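PDB 5OCS: putative NADH-depentdent flavin oxidoreductase from Cupriavidus metallidurans, which binds FMN and probably acts as an NADPH-dependent ene-reductase of the Old Yellow Enzyme family. Local coordinates for residues M39-Q44 against A326-P331; I99-A104 against V161-R166; D216-A221 against R226-R231. All blocks are in the same frame, centred on the assembly; numbering follows the deposited sequence. Where two conformers were deposited one is given.

Contact 1 of 3, residues M39-Q44 against A326-P331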
loop_
_atom_site.group_PDB
_atom_site.type_symbol
_atom_site.label_atom_id
_atom_site.label_comp_id
_atom_site.label_asym_id
_atom_site.label_seq_id
_atom_site.Cartn_x
_atom_site.Cartn_y
_atom_site.Cartn_z
ATOM N N MET D 39 8.671 -2.571 4.692
ATOM C CA MET D 39 8.644 -2.483 3.226
ATOM C C MET D 39 7.237 -2.191 2.691
ATOM O O MET D 39 7.015 -1.276 1.893
ATOM C CB MET D 39 9.164 -3.812 2.630
ATOM C CG MET D 39 9.181 -3.866 1.112
ATOM S SD MET D 39 10.369 -2.713 0.410
ATOM C CE MET D 39 11.913 -3.550 0.805
ATOM N N ILE D 40 6.288 -3.010 3.106
ATOM C CA ILE D 40 4.881 -2.879 2.647
ATOM C C ILE D 40 4.247 -1.558 3.109
ATOM O O ILE D 40 3.646 -0.793 2.315
ATOM C CB ILE D 40 4.033 -4.061 3.190
ATOM C CG1 ILE D 40 4.595 -5.381 2.632
ATOM C CG2 ILE D 40 2.563 -3.859 2.827
ATOM C CD1 ILE D 40 4.049 -6.679 3.215
ATOM N N HIS D 41 4.466 -1.233 4.366
ATOM C CA HIS D 41 3.874 -0.027 4.969
ATOM C C HIS D 41 4.483 1.265 4.503
ATOM O O HIS D 41 3.773 2.182 4.040
ATOM C CB HIS D 41 3.975 -0.163 6.486
ATOM C CG HIS D 41 3.555 1.058 7.229
ATOM N ND1 HIS D 41 2.256 1.511 7.243
ATOM C CD2 HIS D 41 4.280 1.948 7.941
ATOM C CE1 HIS D 41 2.193 2.606 7.975
ATOM N NE2 HIS D 41 3.411 2.908 8.380
ATOM N N LEU D 42 5.801 1.373 4.627
ATOM C CA LEU D 42 6.503 2.573 4.174
ATOM C C LEU D 42 6.451 2.703 2.670
ATOM O O LEU D 42 6.350 3.822 2.128
ATOM C CB LEU D 42 7.952 2.621 4.728
ATOM C CG LEU D 42 8.043 2.846 6.239
ATOM C CD1 LEU D 42 9.497 2.828 6.654
ATOM C CD2 LEU D 42 7.393 4.151 6.721
ATOM N N GLY D 43 6.444 1.574 1.960
ATOM C CA GLY D 43 6.220 1.650 0.504
ATOM C C GLY D 43 4.885 2.298 0.137
ATOM O O GLY D 43 4.847 3.246 -0.695
ATOM N N GLN D 44 3.790 1.860 0.778
ATOM C CA GLN D 44 2.471 2.530 0.580
ATOM C C GLN D 44 2.537 3.990 0.906
ATOM O O GLN D 44 2.044 4.827 0.157
ATOM C CB GLN D 44 1.369 2.017 1.532
ATOM C CG GLN D 44 0.888 0.666 1.221
ATOM C CD GLN D 44 0.063 0.149 2.385
ATOM O OE1 GLN D 44 -1.082 0.581 2.592
ATOM N NE2 GLN D 44 0.649 -0.744 3.166
ATOM N N ALA D 326 -5.937 8.962 9.375
ATOM C CA ALA D 326 -6.611 8.975 8.071
ATOM C C ALA D 326 -5.729 8.403 6.966
ATOM O O ALA D 326 -6.274 7.921 5.982
ATOM C CB ALA D 326 -7.117 10.360 7.675
ATOM N N MET D 327 -4.408 8.526 7.111
ATOM C CA MET D 327 -3.469 7.928 6.157
ATOM C C MET D 327 -3.486 6.415 6.259
ATOM O O MET D 327 -3.256 5.764 5.235
ATOM C CB MET D 327 -2.033 8.416 6.373
ATOM C CG MET D 327 -1.722 9.831 5.952
ATOM S SD MET D 327 -1.892 10.134 4.168
ATOM C CE MET D 327 -1.245 8.672 3.381
ATOM N N LEU D 328 -3.723 5.838 7.455
ATOM C CA LEU D 328 -3.758 4.379 7.613
ATOM C C LEU D 328 -5.054 3.827 7.020
ATOM O O LEU D 328 -5.061 2.799 6.336
ATOM C CB LEU D 328 -3.640 3.963 9.062
ATOM C CG LEU D 328 -2.397 4.426 9.818
ATOM C CD1 LEU D 328 -2.504 4.055 11.279
ATOM C CD2 LEU D 328 -1.095 3.963 9.150
ATOM N N TYR D 329 -6.139 4.547 7.243
ATOM C CA TYR D 329 -7.478 4.134 6.798
ATOM C C TYR D 329 -7.690 4.480 5.340
ATOM O O TYR D 329 -8.631 3.956 4.693
ATOM C CB TYR D 329 -8.517 4.859 7.668
ATOM C CG TYR D 329 -9.910 4.301 7.607
ATOM C CD1 TYR D 329 -10.184 3.015 8.059
ATOM C CD2 TYR D 329 -11.003 5.070 7.130
ATOM C CE1 TYR D 329 -11.453 2.485 7.997
ATOM C CE2 TYR D 329 -12.290 4.545 7.099
ATOM C CZ TYR D 329 -12.501 3.243 7.560
ATOM O OH TYR D 329 -13.730 2.621 7.539
ATOM N N ASP D 330 -6.846 5.379 4.807
ATOM C CA ASP D 330 -6.831 5.766 3.346
ATOM C C ASP D 330 -5.402 6.160 2.931
ATOM O O ASP D 330 -5.011 7.345 2.949
ATOM C CB ASP D 330 -7.794 6.921 3.078
ATOM C CG ASP D 330 -7.839 7.347 1.618
ATOM O OD1 ASP D 330 -7.205 6.698 0.727
ATOM O OD2 ASP D 330 -8.492 8.408 1.372
ATOM N N PRO D 331 -4.570 5.182 2.538
ATOM C CA PRO D 331 -3.212 5.513 2.137
ATOM C C PRO D 331 -3.122 6.288 0.851
ATOM O O PRO D 331 -2.051 6.746 0.517
ATOM C CB PRO D 331 -2.551 4.133 1.953
ATOM C CG PRO D 331 -3.689 3.276 1.625
ATOM C CD PRO D 331 -4.812 3.746 2.480
HETATM O O HOH W 1 -0.438 5.033 -1.051
#
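Helix 36-46 and the end of the short helix 325-329 come closest where Gln44 faces Pro331, their CA atoms 6.6 Å apart, and lie farther apart at His41 and Leu328, 9.2 Å between CA atoms. At the wider end the side chains bridge the distance: His41 holds CG anti to its backbone N (chi1 173°), which carries the imidazole across until CE1 meets Leu328 CD2 at 3.7 Å. The methyl arrives at the ring's edge, near its plane, while the adjacent ND1 is hydrogen-bonded to Tyr351 OH of the second subunit. At the closer end Gln44 OE1 rests on the proline ring, 3.9 Å from Pro331 CG. Gln44 NE2 turns back to Ile40 O (3.1 Å), above the carbonyl plane, on the face opposite the helical N-H of Gln44, and OE1 takes a hydrogen bond from Arg332 of the second subunit. One water, 2.8 Å from Gln44 O, donates to that carbonyl and to Pro331 O, joining the two backbones. With no direct hydrogen bond between them, the segments meet through van der Waals contacts and a bridging water, while His41 ND1 and Gln44 OE1 bond to the second subunit.

Contact 2 of 3, residues I99-A104 against V161-R166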
loop_
_atom_site.group_PDB
_atom_site.type_symbol
_atom_site.label_atom_id
_atom_site.label_comp_id
_atom_site.label_asym_id
_atom_site.label_seq_id
_atom_site.Cartn_x
_atom_site.Cartn_y
_atom_site.Cartn_z
ATOM N N ILE D 99 13.004 11.047 9.356
ATOM C CA ILE D 99 12.877 10.063 10.417
ATOM C C ILE D 99 12.755 10.744 11.777
ATOM O O ILE D 99 13.397 11.753 12.036
ATOM C CB ILE D 99 14.057 9.066 10.415
ATOM C CG1 ILE D 99 13.767 7.852 11.303
ATOM C CG2 ILE D 99 15.419 9.746 10.752
ATOM C CD1 ILE D 99 14.663 6.684 10.971
ATOM N N GLN D 100 11.920 10.186 12.632
ATOM C CA GLN D 100 11.769 10.649 14.031
ATOM C C GLN D 100 12.691 9.842 14.922
ATOM O O GLN D 100 12.568 8.612 15.014
ATOM C CB GLN D 100 10.317 10.507 14.475
ATOM C CG GLN D 100 10.055 11.092 15.836
ATOM C CD GLN D 100 8.688 10.757 16.324
ATOM O OE1 GLN D 100 8.398 9.595 16.637
ATOM N NE2 GLN D 100 7.844 11.771 16.451
ATOM N N LEU D 101 13.703 10.495 15.501
ATOM C CA LEU D 101 14.580 9.821 16.429
ATOM C C LEU D 101 14.006 10.008 17.835
ATOM O O LEU D 101 13.576 11.117 18.204
ATOM C CB LEU D 101 15.979 10.396 16.323
ATOM C CG LEU D 101 16.768 10.123 15.059
ATOM C CD1 LEU D 101 18.164 10.719 15.231
ATOM C CD2 LEU D 101 16.852 8.631 14.709
ATOM N N ALA D 102 14.052 8.941 18.618
ATOM C CA ALA D 102 13.258 8.839 19.831
ATOM C C ALA D 102 13.969 8.099 20.949
ATOM O O ALA D 102 14.848 7.295 20.740
ATOM C CB ALA D 102 11.952 8.141 19.510
ATOM N N HIS D 103 13.543 8.407 22.166
ATOM C CA HIS D 103 13.903 7.674 23.361
ATOM C C HIS D 103 12.691 7.817 24.311
ATOM O O HIS D 103 12.262 8.940 24.604
ATOM C CB HIS D 103 15.127 8.302 23.994
ATOM C CG HIS D 103 15.737 7.469 25.074
ATOM N ND1 HIS D 103 15.052 7.101 26.213
ATOM C CD2 HIS D 103 16.984 6.984 25.213
ATOM C CE1 HIS D 103 15.848 6.392 26.990
ATOM N NE2 HIS D 103 17.032 6.311 26.400
ATOM N N ALA D 104 12.124 6.692 24.710
ATOM C CA ALA D 104 10.857 6.644 25.486
ATOM C C ALA D 104 10.997 7.017 26.972
ATOM O O ALA D 104 10.014 7.283 27.637
ATOM C CB ALA D 104 10.244 5.251 25.402
ATOM N N VAL D 161 23.288 11.270 18.493
ATOM C CA VAL D 161 24.315 11.558 17.511
ATOM C C VAL D 161 24.629 10.360 16.638
ATOM O O VAL D 161 24.675 10.516 15.413
ATOM C CB VAL D 161 25.607 12.092 18.173
ATOM C CG1 VAL D 161 26.739 12.196 17.136
ATOM C CG2 VAL D 161 25.333 13.457 18.801
ATOM N N ALA D 162 24.839 9.193 17.233
ATOM C CA ALA D 162 25.195 8.008 16.458
ATOM C C ALA D 162 24.067 7.679 15.488
ATOM O O ALA D 162 24.304 7.408 14.303
ATOM C CB ALA D 162 25.554 6.817 17.324
ATOM N N ALA D 163 22.846 7.722 15.982
ATOM C CA ALA D 163 21.664 7.411 15.148
ATOM C C ALA D 163 21.472 8.455 14.051
ATOM O O ALA D 163 21.113 8.100 12.929
ATOM C CB ALA D 163 20.413 7.291 16.014
ATOM N N ALA D 164 21.729 9.711 14.333
ATOM C CA ALA D 164 21.655 10.748 13.328
ATOM C C ALA D 164 22.681 10.539 12.190
ATOM O O ALA D 164 22.350 10.745 11.042
ATOM C CB ALA D 164 21.876 12.090 13.965
ATOM N N LYS D 165 23.882 10.077 12.536
ATOM C CA LYS D 165 24.897 9.771 11.528
ATOM C C LYS D 165 24.499 8.573 10.683
ATOM O O LYS D 165 24.747 8.565 9.469
ATOM C CB LYS D 165 26.258 9.554 12.179
ATOM C CG LYS D 165 26.839 10.840 12.752
ATOM C CD LYS D 165 28.126 10.534 13.488
ATOM C CE LYS D 165 28.791 11.750 14.102
ATOM N NZ LYS D 165 30.005 11.319 14.871
ATOM N N ARG D 166 23.890 7.561 11.307
ATOM C CA ARG D 166 23.391 6.411 10.543
ATOM C C ARG D 166 22.302 6.835 9.581
ATOM O O ARG D 166 22.297 6.415 8.409
ATOM C CB ARG D 166 22.902 5.288 11.436
ATOM C CG ARG D 166 23.968 4.654 12.295
ATOM C CD ARG D 166 23.366 3.485 13.011
ATOM N NE ARG D 166 24.269 2.858 13.983
ATOM C CZ ARG D 166 25.179 1.940 13.689
ATOM N NH1 ARG D 166 25.336 1.510 12.443
ATOM N NH2 ARG D 166 25.950 1.431 14.659
#
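Leu101, on the third strand of the TIM barrel, packs against Ala163 and Ala164 of helix 150-169, a strand-to-outer-helix contact of the (beta/alpha)8 fold. Along strand 96-102, Ile99 comes first, and its side chain touches Ile55 and Thr58 of the neighbouring strand and Ala167 farther along the same helix. Gln100 turns to the barrel interior, where NE2 is hydrogen-bonded to Glu176; it is an FMN-binding residue, although no flavin is bound to this chain. Leu101 then points outward at the helix, its CA 7.6 Å from that of Ala163. Its CG lies anti to the carbonyl carbon (chi1 -69°), and both branches of the fork reach the helix surface. Phe160 and Ile175 also touch the Leu101 side chain, and His103, just past the strand, meets the same Phe160 nearer the start of the helix. With only CB beyond the backbone, the two alanines let the leucine come close to the helix itself: Leu101 CD2 meets Ala163 CB at 4.0 Å, while Leu101 CD1 lies 3.8 Å from the backbone N of Ala164 and 4.2 Å from Ala164 CB.

Contact 3 of 3, residues D216-A221 against R226-R231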
loop_
_atom_site.group_PDB
_atom_site.type_symbol
_atom_site.label_atom_id
_atom_site.label_comp_id
_atom_site.label_asym_id
_atom_site.label_seq_id
_atom_site.Cartn_x
_atom_site.Cartn_y
_atom_site.Cartn_z
ATOM N N ASP D 216 20.856 20.196 19.731
ATOM C CA ASP D 216 22.146 20.752 19.244
ATOM C C ASP D 216 23.097 19.699 18.776
ATOM O O ASP D 216 23.731 19.865 17.739
ATOM C CB ASP D 216 22.845 21.597 20.342
ATOM C CG ASP D 216 22.146 22.929 20.580
ATOM O OD1 ASP D 216 21.371 23.377 19.703
ATOM O OD2 ASP D 216 22.405 23.543 21.651
ATOM N N ALA D 217 23.188 18.602 19.508
ATOM C CA ALA D 217 24.080 17.541 19.126
ATOM C C ALA D 217 23.689 16.879 17.815
ATOM O O ALA D 217 24.561 16.573 16.987
ATOM C CB ALA D 217 24.189 16.519 20.227
ATOM N N VAL D 218 22.383 16.679 17.624
ATOM C CA VAL D 218 21.851 16.151 16.370
ATOM C C VAL D 218 22.095 17.107 15.212
ATOM O O VAL D 218 22.511 16.691 14.114
ATOM C CB VAL D 218 20.351 15.828 16.503
ATOM C CG1 VAL D 218 19.721 15.589 15.126
ATOM C CG2 VAL D 218 20.166 14.603 17.415
ATOM N N ARG D 219 21.861 18.382 15.436
ATOM C CA ARG D 219 22.019 19.378 14.389
ATOM C C ARG D 219 23.500 19.477 13.973
ATOM O O ARG D 219 23.808 19.695 12.804
ATOM C CB ARG D 219 21.499 20.723 14.886
ATOM C CG ARG D 219 21.638 21.945 13.989
ATOM C CD ARG D 219 20.921 21.830 12.652
ATOM N NE ARG D 219 21.580 20.889 11.764
ATOM C CZ ARG D 219 21.150 20.558 10.548
ATOM N NH1 ARG D 219 20.049 21.089 10.039
ATOM N NH2 ARG D 219 21.828 19.638 9.862
ATOM N N GLU D 220 24.391 19.361 14.944
ATOM C CA GLU D 220 25.823 19.381 14.655
ATOM C C GLU D 220 26.245 18.157 13.846
ATOM O O GLU D 220 27.058 18.278 12.912
ATOM C CB GLU D 220 26.626 19.459 15.939
ATOM C CG GLU D 220 28.098 19.823 15.713
ATOM C CD GLU D 220 28.957 18.689 15.235
ATOM O OE1 GLU D 220 28.661 17.515 15.578
ATOM O OE2 GLU D 220 29.951 18.979 14.511
ATOM N N ALA D 221 25.707 16.989 14.190
ATOM C CA ALA D 221 26.128 15.756 13.565
ATOM C C ALA D 221 25.540 15.538 12.160
ATOM O O ALA D 221 26.170 14.879 11.334
ATOM C CB ALA D 221 25.814 14.582 14.447
ATOM N N ARG D 226 20.690 19.517 5.396
ATOM C CA ARG D 226 19.455 18.791 5.590
ATOM C C ARG D 226 18.796 19.284 6.875
ATOM O O ARG D 226 19.495 19.567 7.828
ATOM C CB ARG D 226 19.728 17.297 5.699
ATOM C CG ARG D 226 20.595 16.749 4.562
ATOM C CD ARG D 226 20.746 15.243 4.673
ATOM N NE ARG D 226 21.843 14.728 3.823
ATOM C CZ ARG D 226 22.195 13.455 3.720
ATOM N NH1 ARG D 226 21.559 12.502 4.379
ATOM N NH2 ARG D 226 23.232 13.119 2.961
ATOM N N PRO D 227 17.473 19.364 6.893
ATOM C CA PRO D 227 16.747 19.953 8.035
ATOM C C PRO D 227 16.698 19.037 9.255
ATOM O O PRO D 227 16.609 17.830 9.129
ATOM C CB PRO D 227 15.319 20.166 7.476
ATOM C CG PRO D 227 15.180 19.089 6.427
ATOM C CD PRO D 227 16.558 19.066 5.780
ATOM N N VAL D 228 16.747 19.652 10.421
ATOM C CA VAL D 228 16.551 18.978 11.672
ATOM C C VAL D 228 15.576 19.859 12.445
ATOM O O VAL D 228 15.702 21.107 12.459
ATOM C CB VAL D 228 17.863 18.830 12.457
ATOM C CG1 VAL D 228 17.623 18.244 13.865
ATOM C CG2 VAL D 228 18.850 18.028 11.687
ATOM N N TRP D 229 14.622 19.223 13.111
ATOM C CA TRP D 229 13.608 19.946 13.871
ATOM C C TRP D 229 13.178 19.133 15.086
ATOM O O TRP D 229 13.727 18.060 15.336
ATOM C CB TRP D 229 12.434 20.341 12.965
ATOM C CG TRP D 229 11.567 19.218 12.485
ATOM C CD1 TRP D 229 10.437 18.726 13.067
ATOM C CD2 TRP D 229 11.754 18.448 11.294
ATOM N NE1 TRP D 229 9.921 17.703 12.319
ATOM C CE2 TRP D 229 10.717 17.516 11.226
ATOM C CE3 TRP D 229 12.724 18.440 10.302
ATOM C CZ2 TRP D 229 10.608 16.600 10.180
ATOM C CZ3 TRP D 229 12.595 17.548 9.258
ATOM C CH2 TRP D 229 11.584 16.627 9.219
ATOM N N MET D 230 12.255 19.675 15.863
ATOM C CA MET D 230 11.741 18.967 17.034
ATOM C C MET D 230 10.240 18.889 17.017
ATOM O O MET D 230 9.540 19.827 16.589
ATOM C CB MET D 230 12.196 19.660 18.343
ATOM C CG MET D 230 11.936 18.846 19.608
ATOM S SD MET D 230 12.594 19.643 21.102
ATOM C CE MET D 230 14.316 19.394 20.830
ATOM N N ARG D 231 9.751 17.794 17.596
ATOM C CA ARG D 231 8.346 17.571 17.852
ATOM C C ARG D 231 8.076 17.991 19.277
ATOM O O ARG D 231 8.769 17.529 20.165
ATOM C CB ARG D 231 8.038 16.072 17.705
ATOM C CG ARG D 231 6.600 15.662 17.972
ATOM C CD ARG D 231 5.626 16.225 16.955
ATOM N NE ARG D 231 4.388 15.428 16.935
ATOM C CZ ARG D 231 4.190 14.293 16.263
ATOM N NH1 ARG D 231 5.097 13.826 15.425
ATOM N NH2 ARG D 231 3.032 13.663 16.404
HETATM O O HOH W 2 17.638 22.695 10.430
#
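Helix 204-221 and the strand that follows it, 228-233, form a helix-to-strand connection of the TIM barrel, and this contact closes the short loop between them. On the barrel side, Val218 and Val228 point at each other, and their CG1 methyls meet at 3.6 Å. Ile175 and Val177 of the adjoining strand and Phe160 of helix 150-169 also pack on Val218. Beside this apolar pair, Arg219 bends at chi2 (60°) and chi3 (-71°), folding its guanidinium back over the start of the strand. Val228 CG2 lies over the centre of one face, 3.6 Å from Arg219 CZ, and Arg226 O lies at the edge, in the guanidinium plane. Arg219 NH1 donates to Arg226 O at 2.7 Å, with an N-H...O angle of 151°, and Arg219 NH2 adds a weak bond to the same oxygen at 3.1 Å. Arg219 NH1 also donates to a water oxygen 2.9 Å away, which accepts from Val228 N as well. NH2 in turn is hydrogen-bonded to Phe222 O, with a weak bond to Pro223 O. The arginine thus gathers carbonyls from both ends of the connecting loop. These carbonyl dipoles probably help to stabilise its positive charge, and with a methyl against one face and the carbonyl at its edge, the flat group is restrained in both tilt and rotation where the chain enters the strand.

How the contacts relate
All three contacts are largely buried, but they differ in place and chemistry. Contacts 2 and 3 tie outer helices to strands of the same barrel sheet, their centres about 10 Å apart, and they touch: Val161 packs on Ala217 and Ala221, joining the two helices, while Gln100 and Arg231, both FMN-binding, lie side by side inside the barrel. Contact 2 is wholly apolar; contact 3 pairs valine packing with arginine-to-carbonyl bonds nearer the surface, where Arg219 and Arg226 are partly exposed. Contact 1, about 22 Å from contact 2 between centres, joins helix 36-46 to the end of helix 325-329 and the loop after it, at the dimer interface. Along the chain it encloses the other two, neither of which touches the second subunit.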